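Local coordinates for protein DnaJ homolog subfamily C member 3 (Mus musculus, PDB 3IEG) that binds misfolded proteins through the TPR domain held here and, as a whole protein, serves as an HSC70 co-chaperone in the unfolded protein response, at residues E4-L9 against L23-A28; A73-G78 against D92-V97; E155-R160 against L177-K182. One frame throughout, in Å; residues are numbered along the deposited sequence.

Contact 1. Residues E4-L9 against L23-A28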
# COMPACT_ATOMS: atom_id res chain seq x y z
N GLU A 4 8.18 40.08 -24.21
CA GLU A 4 9.12 39.56 -25.20
C GLU A 4 10.49 39.34 -24.59
O GLU A 4 11.18 38.36 -24.90
CB GLU A 4 9.23 40.53 -26.38
CG GLU A 4 9.67 39.86 -27.68
CD GLU A 4 8.77 38.68 -28.05
OE1 GLU A 4 7.54 38.89 -28.20
OE2 GLU A 4 9.29 37.55 -28.19
N LYS A 5 10.88 40.25 -23.71
CA LYS A 5 12.17 40.19 -23.04
C LYS A 5 12.20 39.02 -22.05
O LYS A 5 13.21 38.34 -21.92
CB LYS A 5 12.46 41.53 -22.35
CG LYS A 5 13.92 41.97 -22.43
CD LYS A 5 14.76 41.40 -21.28
CE LYS A 5 16.21 41.13 -21.72
NZ LYS A 5 16.87 42.29 -22.41
N HIS A 6 11.08 38.80 -21.37
CA HIS A 6 10.94 37.64 -20.49
C HIS A 6 11.00 36.34 -21.28
O HIS A 6 11.63 35.37 -20.85
CB HIS A 6 9.64 37.72 -19.68
CG HIS A 6 9.69 38.66 -18.53
ND1 HIS A 6 10.61 38.55 -17.51
CD2 HIS A 6 8.91 39.72 -18.21
CE1 HIS A 6 10.41 39.51 -16.62
NE2 HIS A 6 9.38 40.23 -17.02
N LEU A 7 10.35 36.32 -22.44
CA LEU A 7 10.32 35.14 -23.28
C LEU A 7 11.71 34.75 -23.73
O LEU A 7 12.11 33.59 -23.62
CB LEU A 7 9.41 35.35 -24.48
CG LEU A 7 7.91 35.21 -24.20
CD1 LEU A 7 7.10 35.72 -25.38
CD2 LEU A 7 7.55 33.76 -23.86
N GLU A 8 12.45 35.74 -24.22
CA GLU A 8 13.80 35.56 -24.75
C GLU A 8 14.76 35.02 -23.68
O GLU A 8 15.48 34.04 -23.92
CB GLU A 8 14.28 36.87 -25.38
CG GLU A 8 15.72 36.87 -25.93
CD GLU A 8 16.03 35.68 -26.84
OE1 GLU A 8 15.12 35.14 -27.52
OE2 GLU A 8 17.22 35.28 -26.86
N LEU A 9 14.76 35.67 -22.51
CA LEU A 9 15.57 35.24 -21.38
C LEU A 9 15.29 33.78 -20.98
O LEU A 9 16.22 32.98 -20.84
CB LEU A 9 15.34 36.18 -20.18
CG LEU A 9 16.53 36.87 -19.49
CD1 LEU A 9 17.52 35.88 -18.82
CD2 LEU A 9 17.27 37.81 -20.46
N LEU A 23 11.41 28.95 -15.68
CA LEU A 23 10.03 28.95 -15.22
C LEU A 23 9.59 30.33 -14.77
O LEU A 23 8.50 30.78 -15.11
CB LEU A 23 9.81 27.95 -14.09
CG LEU A 23 8.38 27.76 -13.57
CD1 LEU A 23 7.49 27.29 -14.70
CD2 LEU A 23 8.32 26.78 -12.42
N SER A 24 10.45 31.00 -14.01
CA SER A 24 10.16 32.31 -13.44
C SER A 24 9.88 33.34 -14.54
O SER A 24 8.91 34.11 -14.46
CB SER A 24 11.33 32.77 -12.56
OG SER A 24 10.88 33.39 -11.37
N GLN A 25 10.70 33.32 -15.59
CA GLN A 25 10.56 34.21 -16.73
C GLN A 25 9.26 33.97 -17.51
O GLN A 25 8.57 34.91 -17.91
CB GLN A 25 11.74 34.04 -17.69
CG GLN A 25 13.08 34.54 -17.15
CD GLN A 25 13.06 36.02 -16.80
OE1 GLN A 25 13.48 36.42 -15.72
NE2 GLN A 25 12.57 36.84 -17.72
N PHE A 26 8.94 32.69 -17.72
CA PHE A 26 7.74 32.33 -18.44
C PHE A 26 6.47 32.64 -17.62
O PHE A 26 5.44 32.97 -18.21
CB PHE A 26 7.78 30.86 -18.89
CG PHE A 26 8.87 30.56 -19.91
CD1 PHE A 26 9.49 29.32 -19.92
CD2 PHE A 26 9.26 31.52 -20.84
CE1 PHE A 26 10.49 29.03 -20.86
CE2 PHE A 26 10.26 31.24 -21.79
CZ PHE A 26 10.87 29.99 -21.80
N HIS A 27 6.56 32.52 -16.29
CA HIS A 27 5.50 32.98 -15.39
C HIS A 27 5.23 34.48 -15.58
O HIS A 27 4.10 34.91 -15.76
CB HIS A 27 5.86 32.72 -13.92
CG HIS A 27 5.27 31.46 -13.36
ND1 HIS A 27 6.03 30.50 -12.72
CD2 HIS A 27 3.99 31.01 -13.33
CE1 HIS A 27 5.25 29.51 -12.32
NE2 HIS A 27 4.01 29.79 -12.69
N ALA A 28 6.31 35.26 -15.54
CA ALA A 28 6.28 36.70 -15.71
C ALA A 28 5.67 37.06 -17.04
O ALA A 28 4.87 37.99 -17.12
CB ALA A 28 7.69 37.28 -15.60
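H6 and Q25 meet between the two antiparallel helices of the first tetratricopeptide repeat, whose short segments run 158° apart with axes 8.1 Å from each other. With CG beside the backbone N (chi1 -78°), the imidazole of H6 reaches across to the other helix. Its CB lies near the carbonyl O of Q25, and CG starts the flat ring that A28 covers. Q25 NE2 sits at the ring edge, near its plane, 2.6 Å from H6 ND1, while CE1, NE2 and CD2 of the H6 ring sit under the A28 methyl. That methyl makes a CH-pi contact, CB standing 3.5 Å from the centroid of the H6 ring and almost on its normal. Alanine suits the place because a flat ring can lie directly against its small methyl. A serine in place of H6 would probably leave the A28 methyl without its aromatic platform and open a gap beside the Q25 amide. Q25, bent at chi2, also sets NE2 3.8 Å from L9 CB. The buried side chains of L7 and F26, the latter also touching R42 of helix 37-50, cross at about a right angle, L7 CD2 lying 4.1 Å from F26 CD2.

Contact 2. Residues A73-G78 against D92-V97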
# COMPACT_ATOMS: atom_id res chain seq x y z
N ALA A 73 1.98 21.24 -29.10
CA ALA A 73 1.38 21.22 -27.79
C ALA A 73 0.37 20.10 -27.65
O ALA A 73 0.26 19.49 -26.58
CB ALA A 73 0.73 22.55 -27.48
N ARG A 74 -0.37 19.83 -28.72
CA ARG A 74 -1.35 18.76 -28.71
C ARG A 74 -0.65 17.40 -28.68
O ARG A 74 -1.09 16.50 -27.98
CB ARG A 74 -2.30 18.87 -29.90
CG ARG A 74 -3.38 17.80 -29.90
CD ARG A 74 -4.39 17.94 -31.02
NE ARG A 74 -5.57 18.68 -30.58
CZ ARG A 74 -5.99 19.79 -31.16
NH1 ARG A 74 -5.33 20.26 -32.20
NH2 ARG A 74 -7.05 20.43 -30.72
N LEU A 75 0.45 17.27 -29.41
CA LEU A 75 1.20 16.02 -29.34
C LEU A 75 1.61 15.74 -27.89
O LEU A 75 1.44 14.61 -27.41
CB LEU A 75 2.40 16.05 -30.27
CG LEU A 75 3.31 14.80 -30.20
CD1 LEU A 75 2.57 13.55 -30.63
CD2 LEU A 75 4.55 15.00 -31.04
N GLN A 76 2.11 16.76 -27.20
CA GLN A 76 2.55 16.61 -25.81
C GLN A 76 1.41 16.20 -24.87
O GLN A 76 1.57 15.31 -24.03
CB GLN A 76 3.25 17.88 -25.29
CG GLN A 76 4.62 18.20 -25.95
CD GLN A 76 5.56 17.00 -25.99
OE1 GLN A 76 5.64 16.22 -25.04
NE2 GLN A 76 6.28 16.86 -27.08
N ARG A 77 0.24 16.83 -25.03
CA ARG A 77 -0.92 16.46 -24.22
C ARG A 77 -1.35 15.02 -24.45
O ARG A 77 -1.69 14.31 -23.51
CB ARG A 77 -2.10 17.41 -24.45
CG ARG A 77 -3.24 17.14 -23.50
CD ARG A 77 -4.35 18.15 -23.60
NE ARG A 77 -5.07 17.99 -24.85
CZ ARG A 77 -6.09 18.75 -25.20
NH1 ARG A 77 -6.51 19.70 -24.38
NH2 ARG A 77 -6.69 18.55 -26.36
N GLY A 78 -1.32 14.60 -25.71
CA GLY A 78 -1.57 13.21 -26.08
C GLY A 78 -0.69 12.23 -25.32
O GLY A 78 -1.17 11.20 -24.85
N ASP A 92 -7.91 10.76 -29.66
CA ASP A 92 -8.48 11.95 -30.23
C ASP A 92 -7.39 13.00 -30.50
O ASP A 92 -7.34 13.57 -31.59
CB ASP A 92 -9.55 12.51 -29.31
CG ASP A 92 -10.37 13.59 -29.96
OD1 ASP A 92 -11.34 13.25 -30.67
OD2 ASP A 92 -10.05 14.78 -29.79
N ASP A 93 -6.52 13.24 -29.52
CA ASP A 93 -5.41 14.19 -29.67
C ASP A 93 -4.40 13.77 -30.74
O ASP A 93 -4.07 14.58 -31.61
CB ASP A 93 -4.71 14.47 -28.34
CG ASP A 93 -5.22 15.72 -27.67
OD1 ASP A 93 -6.09 16.40 -28.25
OD2 ASP A 93 -4.76 16.06 -26.56
N PHE A 94 -3.93 12.53 -30.69
CA PHE A 94 -3.02 12.03 -31.69
C PHE A 94 -3.63 12.09 -33.09
O PHE A 94 -2.97 12.52 -34.03
CB PHE A 94 -2.61 10.59 -31.40
CG PHE A 94 -1.84 10.42 -30.13
CD1 PHE A 94 -0.64 11.10 -29.92
CD2 PHE A 94 -2.28 9.52 -29.15
CE1 PHE A 94 0.07 10.94 -28.75
CE2 PHE A 94 -1.56 9.33 -27.98
CZ PHE A 94 -0.39 10.04 -27.78
N LYS A 95 -4.88 11.67 -33.22
CA LYS A 95 -5.56 11.73 -34.51
C LYS A 95 -5.64 13.16 -35.06
O LYS A 95 -5.40 13.38 -36.25
CB LYS A 95 -6.96 11.09 -34.42
CG LYS A 95 -6.97 9.58 -34.64
CD LYS A 95 -8.30 8.92 -34.24
CE LYS A 95 -8.23 7.39 -34.46
NZ LYS A 95 -9.03 6.56 -33.47
N LYS A 96 -5.96 14.13 -34.21
CA LYS A 96 -6.04 15.53 -34.65
C LYS A 96 -4.67 16.12 -35.03
O LYS A 96 -4.59 17.01 -35.90
CB LYS A 96 -6.73 16.39 -33.60
CG LYS A 96 -8.24 16.15 -33.48
CD LYS A 96 -8.87 17.12 -32.48
CE LYS A 96 -10.38 16.91 -32.35
NZ LYS A 96 -10.95 17.65 -31.17
N VAL A 97 -3.62 15.64 -34.38
CA VAL A 97 -2.24 15.97 -34.72
C VAL A 97 -1.96 15.57 -36.17
O VAL A 97 -1.40 16.37 -36.94
CB VAL A 97 -1.24 15.28 -33.74
CG1 VAL A 97 0.14 15.13 -34.36
CG2 VAL A 97 -1.18 16.01 -32.40
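R77 and R74 both reach from helix 71-84 to D93, forming a salt-bridge network around its buried carboxylate. R77 first runs extended, with CG anti to the backbone N, then bends at chi3 and presents its guanidinium side-on. NE binds D93 OD2 at 2.6 Å and NH2 binds D93 OD1 at 2.9 Å, each oxygen using its syn lone pair. The two planes are only 8° apart, and this two-point grip fixes the rotation of the carboxylate. R74 starts with the same extended stem but turns the other way at chi3 (-95°), which brings its NE to D93 OD1 at 3.3 Å in a weak bond, with the planes steeply inclined. Its NH1 donates to the carbonyl O of M68. Two arginines around one aspartate would probably favour its charged form. K96 CD lies over one face of the R74 guanidinium, toward its rim, while K96 CB touches R74 CD, 3.8 Å away; the K96 ammonium makes a weak salt bridge with D92.

The other side of the interface is apolar. L75 meets F94 at the ring edge and V97 CG2 with its CB. Over the ring face lies G78, its CA 4.2 Å from the F94 centroid; with the backbone this near the ring, a side chain would probably have little room, which suits a glycine. A small residue facing an aromatic where helices 71-84 and 87-98 come close, here crossing at -153°, fits the antiparallel helical hairpin of a TPR, in this case the third repeat.

Contact 3. Residues E155-R160 against L177-K182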
# COMPACT_ATOMS: atom_id res chain seq x y z
N GLU A 155 -7.43 4.33 -11.57
CA GLU A 155 -8.57 3.43 -11.42
C GLU A 155 -8.25 1.97 -11.81
O GLU A 155 -8.74 1.03 -11.18
CB GLU A 155 -9.83 3.92 -12.17
CG GLU A 155 -9.93 5.43 -12.50
CD GLU A 155 -9.61 6.38 -11.35
OE1 GLU A 155 -10.37 6.40 -10.37
OE2 GLU A 155 -8.59 7.11 -11.43
N LEU A 156 -7.41 1.79 -12.83
CA LEU A 156 -7.00 0.44 -13.24
C LEU A 156 -6.06 -0.18 -12.23
O LEU A 156 -6.05 -1.38 -12.04
CB LEU A 156 -6.37 0.46 -14.63
CG LEU A 156 -7.32 0.74 -15.79
CD1 LEU A 156 -6.65 0.35 -17.10
CD2 LEU A 156 -8.65 0.01 -15.61
N ARG A 157 -5.27 0.68 -11.59
CA ARG A 157 -4.49 0.33 -10.42
C ARG A 157 -5.38 -0.21 -9.30
O ARG A 157 -5.10 -1.25 -8.72
CB ARG A 157 -3.79 1.58 -9.89
CG ARG A 157 -2.63 1.30 -9.02
CD ARG A 157 -1.43 1.21 -9.90
NE ARG A 157 -0.29 0.68 -9.17
CZ ARG A 157 0.95 0.88 -9.54
NH1 ARG A 157 1.19 1.61 -10.62
NH2 ARG A 157 1.95 0.37 -8.82
N GLU A 158 -6.44 0.51 -8.99
CA GLU A 158 -7.37 0.09 -7.97
C GLU A 158 -8.12 -1.18 -8.37
O GLU A 158 -8.39 -2.00 -7.51
CB GLU A 158 -8.35 1.21 -7.62
CG GLU A 158 -7.69 2.41 -6.94
CD GLU A 158 -8.67 3.51 -6.58
OE1 GLU A 158 -9.58 3.79 -7.39
OE2 GLU A 158 -8.55 4.08 -5.48
N LEU A 159 -8.42 -1.33 -9.66
CA LEU A 159 -9.06 -2.54 -10.16
C LEU A 159 -8.16 -3.77 -10.00
O LEU A 159 -8.65 -4.84 -9.64
CB LEU A 159 -9.49 -2.39 -11.61
CG LEU A 159 -10.21 -3.61 -12.23
CD1 LEU A 159 -11.63 -3.73 -11.71
CD2 LEU A 159 -10.22 -3.54 -13.73
N ARG A 160 -6.87 -3.62 -10.26
CA ARG A 160 -5.91 -4.69 -10.02
C ARG A 160 -5.86 -5.03 -8.53
O ARG A 160 -5.70 -6.19 -8.16
CB ARG A 160 -4.52 -4.30 -10.52
CG ARG A 160 -3.57 -5.48 -10.65
CD ARG A 160 -2.19 -5.12 -10.17
NE ARG A 160 -1.22 -4.95 -11.24
CZ ARG A 160 -0.18 -4.13 -11.20
NH1 ARG A 160 0.05 -3.36 -10.15
NH2 ARG A 160 0.63 -4.07 -12.25
N LEU A 177 -3.07 -0.03 -3.83
CA LEU A 177 -3.90 1.06 -3.34
C LEU A 177 -3.07 2.23 -2.84
O LEU A 177 -3.47 3.39 -3.02
CB LEU A 177 -4.86 0.58 -2.26
CG LEU A 177 -5.95 -0.37 -2.75
CD1 LEU A 177 -6.49 -1.15 -1.57
CD2 LEU A 177 -7.04 0.36 -3.48
N LYS A 178 -1.92 1.94 -2.24
CA LYS A 178 -1.01 2.99 -1.82
C LYS A 178 -0.46 3.72 -3.03
O LYS A 178 -0.48 4.96 -3.07
CB LYS A 178 0.13 2.45 -0.96
CG LYS A 178 -0.23 2.19 0.49
CD LYS A 178 1.02 1.86 1.31
CE LYS A 178 0.73 1.82 2.80
NZ LYS A 178 0.13 3.10 3.29
N ALA A 179 0.00 2.97 -4.03
CA ALA A 179 0.48 3.57 -5.28
C ALA A 179 -0.60 4.47 -5.89
O ALA A 179 -0.34 5.62 -6.22
CB ALA A 179 0.93 2.51 -6.25
N ALA A 180 -1.82 3.94 -5.98
CA ALA A 180 -2.97 4.67 -6.52
C ALA A 180 -3.27 5.97 -5.79
O ALA A 180 -3.73 6.94 -6.41
CB ALA A 180 -4.21 3.78 -6.51
N SER A 181 -3.04 5.98 -4.48
CA SER A 181 -3.33 7.14 -3.64
C SER A 181 -2.38 8.30 -3.93
O SER A 181 -2.74 9.46 -3.79
CB SER A 181 -3.27 6.76 -2.16
OG SER A 181 -1.98 6.31 -1.81
N LYS A 182 -1.16 7.97 -4.34
CA LYS A 182 -0.17 8.96 -4.74
C LYS A 182 -0.51 9.64 -6.09
O LYS A 182 0.10 10.64 -6.44
CB LYS A 182 1.22 8.33 -4.80
CG LYS A 182 1.85 8.11 -3.43
CD LYS A 182 2.91 7.01 -3.47
CE LYS A 182 3.20 6.48 -2.06
NZ LYS A 182 3.51 5.01 -2.03
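Apolar contact dominates where R157 and E158 face L177, A179 and A180: the stems of two charged residues serve as hydrocarbon filling. A180 CB fits between them, 3.9 Å from R157 CG and 3.8 Å from E158 CG. Alanine suits this position, since its methyl occupies little room between helices whose segment axes lie 8.7 Å apart. E158, extended beyond CG, also passes L177 at about a right angle, and its CG lies 4.1 Å from L177 CD2. The leucine is buried and the glutamate partly exposed, as suits each residue type.

The second kind of contact is a methyl group against a flat cation. R157 leaves its backbone with CG anti to N (chi1 -160°) and bends at chi2, which swings the guanidinium alongside the partner helix. A179 CB then lies over one of its faces, 3.5 Å from R157 NH2. R157 NE makes a long, weak ion pair with D176 OD1, an oxygen also bridged to R160 NH1.

Both helices belong to the fifth TPR repeat, and their segments run antiparallel at 167°. Helix 188-201 receives L177 on L197 and E158 on A190, while L156 and L159 of helix 154-166 pack on helices 136-149 and 104-132.

In the fold
The three contacts follow one another along the chain, and each joins the two antiparallel helices of a single TPR: helices 2-15 and 19-32 in repeat 1, 71-84 and 87-98 in repeat 3, 154-166 and 170-181 in repeat 5. Centres of contacts 1 and 2 lie about 26 Å apart, as do those of contacts 2 and 3, while contacts 1 and 3 are about 38 Å apart; none touch. Helix 104-132 links the last two, packing on L75 and F94 of contact 2 and on L156 and L159 of contact 3. Such hairpins in series build an elongated array of helices. Contact 1 belongs to the first two repeats, whose hydrophobic groove binds misfolded proteins.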